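Local coordinates for Ser-thr phosphatase MSPP (Mycobacterium smegmatis, PDB 2JFR), which probably dephosphorylates phosphoserine and phosphothreonine residues of proteins as a metal-dependent phosphatase of the PPM (PP2C) family, at residues G187-A191 and A192-L196. Residues are numbered along the deposited sequence; the frame is centred on the assembly and turned at random.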
loop_
_atom_site.group_PDB
_atom_site.type_symbol
_atom_site.label_atom_id
_atom_site.label_comp_id
_atom_site.label_asym_id
_atom_site.label_seq_id
_atom_site.Cartn_x
_atom_site.Cartn_y
_atom_site.Cartn_z
ATOM N N GLY A 187 -7.216 5.822 1.302
ATOM C CA GLY A 187 -8.452 6.369 0.813
ATOM C C GLY A 187 -9.581 5.372 0.776
ATOM O O GLY A 187 -10.744 5.740 0.894
ATOM N N LEU A 188 -9.273 4.082 0.629
ATOM C CA LEU A 188 -10.336 3.091 0.478
ATOM C C LEU A 188 -11.225 3.032 1.678
ATOM O O LEU A 188 -12.447 2.946 1.553
ATOM C CB LEU A 188 -9.691 1.716 0.233
ATOM C CG LEU A 188 -10.663 0.562 0.126
ATOM C CD1 LEU A 188 -11.653 0.771 -1.030
ATOM C CD2 LEU A 188 -9.895 -0.741 -0.044
ATOM N N PHE A 189 -10.662 3.085 2.900
ATOM C CA PHE A 189 -11.384 2.964 4.146
ATOM C C PHE A 189 -11.716 4.295 4.777
ATOM O O PHE A 189 -12.077 4.408 5.935
ATOM C CB PHE A 189 -10.673 2.006 5.117
ATOM C CG PHE A 189 -10.973 0.548 4.894
ATOM C CD1 PHE A 189 -11.928 -0.100 5.691
ATOM C CD2 PHE A 189 -10.292 -0.177 3.936
ATOM C CE1 PHE A 189 -12.195 -1.429 5.522
ATOM C CE2 PHE A 189 -10.555 -1.506 3.764
ATOM C CZ PHE A 189 -11.506 -2.147 4.555
ATOM N N ALA A 190 -11.652 5.389 4.008
ATOM C CA ALA A 190 -11.964 6.711 4.574
ATOM C C ALA A 190 -13.375 6.805 5.078
ATOM O O ALA A 190 -13.620 7.583 6.011
ATOM C CB ALA A 190 -11.735 7.779 3.522
ATOM N N ALA A 191 -14.342 6.150 4.403
ATOM C CA ALA A 191 -15.742 6.413 4.657
ATOM C C ALA A 191 -16.703 5.267 4.398
ATOM O O ALA A 191 -17.726 5.204 5.048
ATOM C CB ALA A 191 -16.219 7.624 3.804
ATOM N N ALA A 192 -16.439 4.447 3.386
ATOM C CA ALA A 192 -17.443 3.527 2.928
ATOM C C ALA A 192 -17.739 2.444 3.903
ATOM O O ALA A 192 -16.970 2.083 4.779
ATOM C CB ALA A 192 -16.928 2.892 1.645
ATOM N N ASP A 193 -18.921 1.849 3.745
ATOM C CA ASP A 193 -19.316 0.703 4.513
ATOM C C ASP A 193 -18.357 -0.458 4.280
ATOM O O ASP A 193 -18.113 -0.847 3.142
ATOM C CB ASP A 193 -20.750 0.293 4.064
ATOM C CG ASP A 193 -21.302 -0.857 4.891
ATOM O OD1 ASP A 193 -22.042 -0.448 5.784
ATOM O OD2 ASP A 193 -21.096 -2.015 4.607
ATOM N N GLU A 194 -17.892 -1.056 5.363
ATOM C CA GLU A 194 -16.952 -2.154 5.248
ATOM C C GLU A 194 -17.526 -3.333 4.438
ATOM O O GLU A 194 -16.802 -3.906 3.666
ATOM C CB GLU A 194 -16.572 -2.659 6.618
ATOM C CG GLU A 194 -15.586 -3.846 6.640
ATOM C CD GLU A 194 -15.300 -4.357 8.020
ATOM O OE1 GLU A 194 -15.468 -3.587 8.975
ATOM O OE2 GLU A 194 -14.851 -5.524 8.181
ATOM N N ALA A 195 -18.789 -3.654 4.595
ATOM C CA ALA A 195 -19.350 -4.737 3.866
ATOM C C ALA A 195 -19.302 -4.488 2.377
ATOM O O ALA A 195 -19.042 -5.384 1.576
ATOM C CB ALA A 195 -20.817 -4.986 4.294
ATOM N N LEU A 196 -19.537 -3.231 2.013
ATOM C CA LEU A 196 -19.484 -2.977 0.561
ATOM C C LEU A 196 -18.068 -2.957 0.028
ATOM O O LEU A 196 -17.818 -3.396 -1.098
ATOM C CB LEU A 196 -20.295 -1.697 0.417
ATOM C CG LEU A 196 -20.476 -1.365 -1.056
ATOM C CD1 LEU A 196 -21.365 -2.375 -1.743
ATOM C CD2 LEU A 196 -21.077 0.030 -1.124
HETATM O O HOH W 1 -14.185 5.036 1.760
#
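A single water joins Leu188 to Ala192 where the chain swings round into the helix that follows: it donates to Leu188 O at 2.7 Å and accepts from Ala192 N at 2.8 Å, bridging two backbone groups four residues apart. Just before the bend, Ala190 N bonds back to Gly187 O over 3.3 Å. Beyond it the backbone is extended at Ala192 and Asp193, and the helix begins at Glu194. Asp193 is its N-cap: with CG anti to the backbone N (chi1 -176°), OD2 turns forward to take a weak, bent bond from Ala195 N (2.8 Å) and a longer one from Leu196 N (3.3 Å), the latter on its anti lone pair. Across the bend, CG of Glu194 approaches the rim of the Phe189 ring, almost level with it, 4.3 Å from CE1. The connection leads from strand 180-184 to helix 194-201, with the side chain of Ala190 near that of Asp224, a ligand of the manganese, and about 5 Å from a bound magnesium ion. Arg148 donates from NE to Phe189 O and from NH2 to Ala192 O, tying the two ends of the bend together. Leu188 and Ala192 pack on Ile197 of helix 194-201 and reach helix 206-219 at Leu213 and Val216, respectively.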